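Local coordinates for glycosyl hydrolase, family 8 (Clostridium perfringens, PDB 3REN), which is an alpha-amylase of glycosyl hydrolase family 8 with an (alpha/alpha)6-barrel fold, and so probably hydrolyses alpha-linked glucans, at residues D28-K32 / D33-S37; G66-M69 / L70-N74; A75-K78 / E79-D82. One frame throughout, in Å; residues are numbered along the deposited sequence.

Interaction 1 of 3, residues D28-K32 / D33-S37; sequences DFIEK and DLSKS. With MG (magnesium ion), chain D; EDO (1,2-ethanediol), chain I; EDO (1,2-ethanediol), chain G.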
loop_
_atom_site.group_PDB
_atom_site.type_symbol
_atom_site.label_atom_id
_atom_site.label_comp_id
_atom_site.label_asym_id
_atom_site.label_seq_id
_atom_site.Cartn_x
_atom_site.Cartn_y
_atom_site.Cartn_z
ATOM N N ASP A 28 6.959 -3.580 17.427
ATOM C CA ASP A 28 6.720 -4.487 18.577
ATOM C C ASP A 28 5.255 -4.924 18.651
ATOM O O ASP A 28 4.962 -6.081 18.943
ATOM C CB ASP A 28 7.090 -3.853 19.927
ATOM C CG ASP A 28 8.624 -3.817 20.195
ATOM O OD1 ASP A 28 9.432 -4.392 19.410
ATOM O OD2 ASP A 28 9.013 -3.146 21.196
ATOM N N PHE A 29 4.337 -3.997 18.448
ATOM C CA PHE A 29 2.899 -4.346 18.438
ATOM C C PHE A 29 2.583 -5.312 17.291
ATOM O O PHE A 29 1.875 -6.310 17.498
ATOM C CB PHE A 29 2.032 -3.087 18.287
ATOM C CG PHE A 29 0.587 -3.386 18.044
ATOM C CD1 PHE A 29 -0.191 -3.950 19.061
ATOM C CD2 PHE A 29 0.010 -3.101 16.809
ATOM C CE1 PHE A 29 -1.534 -4.257 18.847
ATOM C CE2 PHE A 29 -1.346 -3.390 16.589
ATOM C CZ PHE A 29 -2.114 -3.998 17.605
ATOM N N ILE A 30 3.079 -5.001 16.095
ATOM C CA ILE A 30 2.808 -5.850 14.922
ATOM C C ILE A 30 3.432 -7.230 15.112
ATOM O O ILE A 30 2.785 -8.245 14.893
ATOM C CB ILE A 30 3.312 -5.236 13.560
ATOM C CG1 ILE A 30 2.505 -3.993 13.152
ATOM C CG2 ILE A 30 3.229 -6.273 12.424
ATOM C CD1 ILE A 30 3.304 -3.022 12.259
ATOM N N GLU A 31 4.663 -7.283 15.604
ATOM C CA GLU A 31 5.297 -8.578 15.824
ATOM C C GLU A 31 4.696 -9.402 16.963
ATOM O O GLU A 31 4.428 -10.595 16.792
ATOM C CB GLU A 31 6.803 -8.404 16.034
ATOM C CG GLU A 31 7.535 -9.708 16.286
ATOM C CD GLU A 31 8.964 -9.481 16.753
ATOM O OE1 GLU A 31 9.230 -8.484 17.465
ATOM O OE2 GLU A 31 9.813 -10.302 16.387
ATOM N N LYS A 32 4.491 -8.811 18.128
ATOM C CA LYS A 32 3.985 -9.572 19.272
ATOM C C LYS A 32 2.457 -9.720 19.317
ATOM O O LYS A 32 1.922 -10.753 19.821
ATOM C CB LYS A 32 4.481 -8.918 20.563
ATOM C CG LYS A 32 5.999 -8.822 20.582
ATOM C CD LYS A 32 6.453 -7.880 21.712
ATOM C CE LYS A 32 7.953 -7.763 21.705
ATOM N NZ LYS A 32 8.320 -7.009 22.932
ATOM N N ASP A 33 1.743 -8.728 18.774
ATOM C CA ASP A 33 0.280 -8.704 18.928
ATOM C C ASP A 33 -0.549 -8.905 17.696
ATOM O O ASP A 33 -1.760 -9.163 17.806
ATOM C CB ASP A 33 -0.114 -7.437 19.635
ATOM C CG ASP A 33 0.581 -7.321 21.000
ATOM O OD1 ASP A 33 0.387 -8.221 21.867
ATOM O OD2 ASP A 33 1.340 -6.356 21.178
ATOM N N LEU A 34 0.079 -8.830 16.528
ATOM C CA LEU A 34 -0.641 -8.994 15.292
ATOM C C LEU A 34 -0.042 -10.036 14.337
ATOM O O LEU A 34 -0.344 -9.998 13.154
ATOM C CB LEU A 34 -0.675 -7.652 14.560
ATOM C CG LEU A 34 -1.870 -6.700 14.576
ATOM C CD1 LEU A 34 -1.660 -5.680 13.400
ATOM C CD2 LEU A 34 -3.208 -7.350 14.449
ATOM N N SER A 35 0.750 -10.985 14.856
ATOM C CA SER A 35 1.546 -11.888 14.041
ATOM C C SER A 35 1.612 -13.234 14.733
ATOM O O SER A 35 1.514 -13.319 15.979
ATOM C CB SER A 35 3.018 -11.396 13.951
ATOM O OG SER A 35 3.196 -10.341 13.018
ATOM N N LYS A 36 1.831 -14.283 13.941
ATOM C CA LYS A 36 2.159 -15.562 14.511
ATOM C C LYS A 36 3.388 -16.071 13.789
ATOM O O LYS A 36 3.439 -16.104 12.559
ATOM C CB LYS A 36 0.998 -16.533 14.381
ATOM C CG LYS A 36 1.227 -17.844 15.136
ATOM C CD LYS A 36 0.025 -18.731 14.969
ATOM C CE LYS A 36 -0.030 -19.766 16.068
ATOM N NZ LYS A 36 -0.971 -20.827 15.633
ATOM N N SER A 37 4.388 -16.448 14.574
ATOM C CA SER A 37 5.643 -16.966 14.051
ATOM C C SER A 37 5.382 -18.069 13.030
ATOM O O SER A 37 4.668 -19.049 13.307
ATOM C CB SER A 37 6.500 -17.531 15.200
ATOM O OG SER A 37 7.734 -17.946 14.666
HETATM MG MG MG D . 1.993 -5.470 22.792
HETATM C C1 EDO I . 7.556 -9.969 12.570
HETATM O O1 EDO I . 8.145 -10.592 11.425
HETATM C C2 EDO I . 6.382 -9.104 12.124
HETATM O O2 EDO I . 5.312 -9.962 11.748
HETATM C C1 EDO G . 1.430 -15.900 19.987
HETATM O O1 EDO G . 1.798 -16.007 18.603
HETATM C C2 EDO G . 1.663 -14.470 20.464
HETATM O O2 EDO G . 2.985 -14.029 20.122
HETATM O O HOH W 1 0.216 -12.075 18.070
HETATM O O HOH W 2 0.400 -6.199 23.943
HETATM O O HOH W 3 0.998 -3.656 22.452
HETATM O O HOH W 4 3.383 -6.885 23.412
HETATM O O HOH W 5 3.664 -4.828 21.964
HETATM O O HOH W 6 2.738 -4.423 24.389
#
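F29 and I30 meet D33, L34 and S35 where helix 21-33 of the (alpha/alpha)6 barrel ends and the chain passes into a short strand, and a magnesium ion sits beside this C-terminal turn. The last turn closes with two backbone bonds, D33 N to F29 O (2.7 Å) and L34 N to I30 O (3.2 Å). The second reaches its carbonyl from well above the plane, as the chain leaves helical geometry at L34. F29 has CG anti to its backbone N (chi1 170°), which swings the ring toward the C-terminal turn. There CD1 packs against D33 CB at 3.5 Å, while CE2 on the other side of the ring meets L34 CG at 3.9 Å. The F29 and D33 side chains cross nearly at a right angle, and the carboxylate plane is turned 37° from the ring. Around this pair, L321, V333 and N338 also touch F29, and I30 packs on L339 and L342 of helix 335-346, so the buried side of the turn is covered by the last helix of the fold. Beyond L34 the strand 35-36 pairs antiparallel with 40-41, and L34 shares a backbone hydrogen bond with Y42. The exit is bridged by a water that donates to both K32 O and S35 O, and S35 OG lies 2.8 Å from I30 O. On the polar side, D33 OD2 is the one protein ligand of the magnesium ion, at 1.9 Å, and five waters complete an octahedron in which one of them stands trans to that oxygen.

Interaction 2 of 3, residues G66-M69 / L70-N74; sequences GLMM and LYSVN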
loop_
_atom_site.group_PDB
_atom_site.type_symbol
_atom_site.label_atom_id
_atom_site.label_comp_id
_atom_site.label_asym_id
_atom_site.label_seq_id
_atom_site.Cartn_x
_atom_site.Cartn_y
_atom_site.Cartn_z
ATOM N N GLY A 66 3.553 -8.330 1.723
ATOM C CA GLY A 66 4.251 -7.450 0.794
ATOM C C GLY A 66 4.682 -6.170 1.473
ATOM O O GLY A 66 5.788 -5.704 1.251
ATOM N N LEU A 67 3.813 -5.594 2.302
ATOM C CA LEU A 67 4.159 -4.392 3.066
ATOM C C LEU A 67 5.346 -4.619 3.996
ATOM O O LEU A 67 6.245 -3.796 4.078
ATOM C CB LEU A 67 2.932 -3.834 3.833
ATOM C CG LEU A 67 1.842 -3.176 2.933
ATOM C CD1 LEU A 67 0.497 -2.900 3.696
ATOM C CD2 LEU A 67 2.373 -1.893 2.297
HETATM N N MSE A 68 5.345 -5.753 4.689
HETATM C CA MSE A 68 6.386 -6.070 5.657
HETATM C C MSE A 68 7.723 -6.336 4.933
HETATM O O MSE A 68 8.772 -5.950 5.423
HETATM C CB MSE A 68 5.957 -7.262 6.543
HETATM C CG MSE A 68 6.995 -7.666 7.611
HETATM SE SE MSE A 68 7.596 -6.166 8.771
HETATM C CE MSE A 68 6.150 -6.133 10.059
HETATM N N MSE A 69 7.665 -6.992 3.777
HETATM C CA MSE A 69 8.834 -7.114 2.900
HETATM C C MSE A 69 9.397 -5.776 2.456
HETATM O O MSE A 69 10.613 -5.602 2.455
HETATM C CB MSE A 69 8.506 -7.964 1.671
HETATM C CG MSE A 69 8.324 -9.488 2.036
HETATM SE SE MSE A 69 7.480 -10.515 0.542
HETATM C CE MSE A 69 8.923 -10.473 -0.736
ATOM N N LEU A 70 8.530 -4.829 2.069
ATOM C CA LEU A 70 9.048 -3.498 1.732
ATOM C C LEU A 70 9.760 -2.812 2.902
ATOM O O LEU A 70 10.854 -2.204 2.733
ATOM C CB LEU A 70 7.954 -2.586 1.205
ATOM C CG LEU A 70 7.432 -2.926 -0.186
ATOM C CD1 LEU A 70 6.205 -2.026 -0.476
ATOM C CD2 LEU A 70 8.552 -2.594 -1.184
ATOM N N TYR A 71 9.124 -2.884 4.074
ATOM C CA TYR A 71 9.729 -2.381 5.289
ATOM C C TYR A 71 11.093 -3.031 5.553
ATOM O O TYR A 71 12.054 -2.342 5.912
ATOM C CB TYR A 71 8.818 -2.677 6.486
ATOM C CG TYR A 71 9.454 -2.341 7.816
ATOM C CD1 TYR A 71 9.501 -1.024 8.265
ATOM C CD2 TYR A 71 10.036 -3.322 8.585
ATOM C CE1 TYR A 71 10.102 -0.704 9.481
ATOM C CE2 TYR A 71 10.636 -3.027 9.799
ATOM C CZ TYR A 71 10.669 -1.715 10.237
ATOM O OH TYR A 71 11.221 -1.398 11.457
ATOM N N SER A 72 11.156 -4.360 5.448
ATOM C CA SER A 72 12.424 -5.112 5.688
ATOM C C SER A 72 13.571 -4.685 4.786
ATOM O O SER A 72 14.684 -4.517 5.265
ATOM C CB SER A 72 12.211 -6.606 5.497
ATOM O OG SER A 72 11.282 -7.053 6.444
ATOM N N VAL A 73 13.341 -4.510 3.499
ATOM C CA VAL A 73 14.377 -4.070 2.593
ATOM C C VAL A 73 14.817 -2.639 2.880
ATOM O O VAL A 73 15.950 -2.346 2.868
ATOM C CB VAL A 73 14.117 -4.380 1.083
ATOM C CG1 VAL A 73 12.961 -3.676 0.580
ATOM C CG2 VAL A 73 15.358 -4.165 0.262
ATOM N N ASN A 74 13.870 -1.786 3.187
ATOM C CA ASN A 74 14.193 -0.425 3.625
ATOM C C ASN A 74 14.989 -0.438 4.921
ATOM O O ASN A 74 15.839 0.430 5.136
ATOM C CB ASN A 74 12.909 0.391 3.834
ATOM C CG ASN A 74 12.211 0.690 2.535
ATOM O OD1 ASN A 74 12.807 0.540 1.481
ATOM N ND2 ASN A 74 10.945 1.109 2.595
#
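M68, a selenomethionine, and Y71 run side by side from the same flank of the helix, both pointing the same way. In each, CG is anti to the backbone N (chi1 -180° for M68, 173° for Y71), and M68 then bends at its next two torsions, which brings SE back against the tyrosine. SE lies 3.8 Å from Y71 CD2 and 4.8 Å from the ring centroid, 57° off the ring normal, in an oblique Met-aromatic contact. At the far end of the tyrosine, Y71 OH is hydrogen-bonded to E23 OE2 of helix 21-33, so the phenol oxygen has its polar partner there while SE touches CD2 on the flank. S72 turns differently: its OG lies anti to the carbonyl carbon and folds back on the preceding turn, donating to M68 O at 2.9 Å. That oxygen also accepts the backbone N of S72 at 2.9 Å, and the two donors arrive from opposite faces of the carbonyl plane. On another flank L70 CG lies 3.5 Å from G66 O, the same oxygen that accepts L70 N. V73 CG1 similarly lies 3.6 Å from M69 O, the acceptor of V73 N. The neighbours differ by flank: M68 packs on F27 and I30 of helix 21-33, M69 on F81 of helix 78-89 and A122 of helix 113-130, and L67 on F336, L339 and L343 of helix 335-346. A largely buried helix with other helices packed on several flanks is consistent with an inner-ring helix of an (alpha/alpha)6 barrel.

Interaction 3 of 3, residues A75-K78 / E79-D82; sequences ANNK and ELFD. With EDO (1,2-ethanediol), chain F.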
loop_
_atom_site.group_PDB
_atom_site.type_symbol
_atom_site.label_atom_id
_atom_site.label_comp_id
_atom_site.label_asym_id
_atom_site.label_seq_id
_atom_site.Cartn_x
_atom_site.Cartn_y
_atom_site.Cartn_z
ATOM N N ALA A 75 14.699 -1.401 5.792
ATOM C CA ALA A 75 15.409 -1.473 7.063
ATOM C C ALA A 75 16.744 -2.194 6.931
ATOM O O ALA A 75 17.470 -2.290 7.915
ATOM C CB ALA A 75 14.548 -2.129 8.160
ATOM N N ASN A 76 17.077 -2.683 5.725
ATOM C CA ASN A 76 18.269 -3.497 5.509
ATOM C C ASN A 76 18.286 -4.671 6.482
ATOM O O ASN A 76 19.277 -4.926 7.167
ATOM C CB ASN A 76 19.576 -2.657 5.623
ATOM C CG ASN A 76 20.768 -3.315 4.912
ATOM O OD1 ASN A 76 20.684 -4.457 4.457
ATOM N ND2 ASN A 76 21.877 -2.587 4.813
ATOM N N ASN A 77 17.162 -5.361 6.571
ATOM C CA ASN A 77 17.024 -6.502 7.453
ATOM C C ASN A 77 16.691 -7.773 6.646
ATOM O O ASN A 77 15.515 -8.134 6.428
ATOM C CB ASN A 77 15.987 -6.220 8.550
ATOM C CG ASN A 77 15.975 -7.293 9.635
ATOM O OD1 ASN A 77 16.362 -8.447 9.416
ATOM N ND2 ASN A 77 15.527 -6.916 10.812
ATOM N N LYS A 78 17.754 -8.448 6.219
ATOM C CA LYS A 78 17.664 -9.525 5.258
ATOM C C LYS A 78 16.976 -10.704 5.902
ATOM O O LYS A 78 16.103 -11.333 5.315
ATOM C CB LYS A 78 19.060 -9.899 4.692
ATOM C CG LYS A 78 18.929 -10.804 3.453
ATOM C CD LYS A 78 20.250 -11.334 2.878
ATOM C CE LYS A 78 19.975 -12.119 1.576
ATOM N NZ LYS A 78 19.257 -13.436 1.852
ATOM N N GLU A 79 17.334 -10.985 7.144
ATOM C CA GLU A 79 16.634 -12.033 7.911
ATOM C C GLU A 79 15.094 -11.902 8.009
ATOM O O GLU A 79 14.373 -12.869 7.809
ATOM C CB GLU A 79 17.208 -12.093 9.311
ATOM C CG GLU A 79 16.878 -13.339 10.045
ATOM C CD GLU A 79 17.679 -13.468 11.342
ATOM O OE1 GLU A 79 17.031 -13.469 12.423
ATOM O OE2 GLU A 79 18.941 -13.553 11.267
ATOM N N LEU A 80 14.613 -10.710 8.348
ATOM C CA LEU A 80 13.213 -10.472 8.459
ATOM C C LEU A 80 12.586 -10.550 7.074
ATOM O O LEU A 80 11.481 -11.098 6.924
ATOM C CB LEU A 80 12.981 -9.108 9.124
ATOM C CG LEU A 80 11.592 -8.500 9.224
ATOM C CD1 LEU A 80 10.705 -9.397 10.077
ATOM C CD2 LEU A 80 11.699 -7.079 9.801
ATOM N N PHE A 81 13.286 -10.011 6.068
ATOM C CA PHE A 81 12.793 -10.071 4.708
ATOM C C PHE A 81 12.519 -11.511 4.307
ATOM O O PHE A 81 11.386 -11.849 3.867
ATOM C CB PHE A 81 13.746 -9.389 3.712
ATOM C CG PHE A 81 13.210 -9.345 2.290
ATOM C CD1 PHE A 81 12.636 -8.170 1.776
ATOM C CD2 PHE A 81 13.297 -10.471 1.449
ATOM C CE1 PHE A 81 12.125 -8.111 0.461
ATOM C CE2 PHE A 81 12.777 -10.427 0.121
ATOM C CZ PHE A 81 12.196 -9.248 -0.368
ATOM N N ASP A 82 13.526 -12.368 4.508
ATOM C CA ASP A 82 13.430 -13.781 4.139
ATOM C C ASP A 82 12.352 -14.514 4.882
ATOM O O ASP A 82 11.726 -15.449 4.334
ATOM C CB ASP A 82 14.788 -14.492 4.298
ATOM C CG ASP A 82 15.777 -14.118 3.156
ATOM O OD1 ASP A 82 15.351 -13.731 2.045
ATOM O OD2 ASP A 82 16.994 -14.174 3.364
HETATM C C1 EDO F . 13.462 -3.885 11.876
HETATM O O1 EDO F . 14.836 -4.063 11.470
HETATM C C2 EDO F . 13.075 -4.594 13.188
HETATM O O2 EDO F . 13.649 -3.947 14.337
#
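A chi1 of -170° sets the CG of N77 anti to its backbone N, which carries the amide forward over the first turn of helix 78-89 and across the L80 side chain at about a right angle. As the N-cap residue, N77 accepts L80 N on OD1 at 3.1 Å, with the donor 55° out of the amide plane, and N77 CG lies 3.5 Å from L80 CB. The other end of the amide, ND2, donates to an ethanediol oxygen, O1, at 3.0 Å. K78 is extended until its last torsion, where chi4 near -70° bends the chain and brings NZ to D82 OD2 at 2.8 Å. This salt bridge uses the syn lone pair of the carboxylate oxygen and spans one helical turn; Y135 OH is a second partner for NZ. In the same first turn, F81 N bonds N77 O at 2.9 Å, and the F81 ring makes edge-to-face contacts with W130 and Y135. Just before N77, N76 takes positive phi as helix 62-74 ends in a Schellman motif. The connection therefore joins a Schellman C-cap directly to an asparagine N-cap, a tight turn between consecutive helices of the barrel.

How the interactions relate
From the N terminus the three contacts follow in series, none nested in or crossing another, and each is local, closing a single helical turn or helix end. Interaction 1 ends helix 21-33, interaction 2 lies within helix 62-74, and interaction 3 turns the chain from that helix into helix 78-89. Interactions 1 and 2 meet where I30 CG2 packs on M68 CE at 3.8 Å, joining helix 21-33 to helix 62-74, the next helix in the chain. Interactions 2 and 3 are more closely joined: N77 N probably bonds S72 O (2.9 Å), and F81 CD1 packs on M69 O. Interactions 1 and 3 do not touch (nearest atoms about 6 Å apart); each packs against helix 62-74.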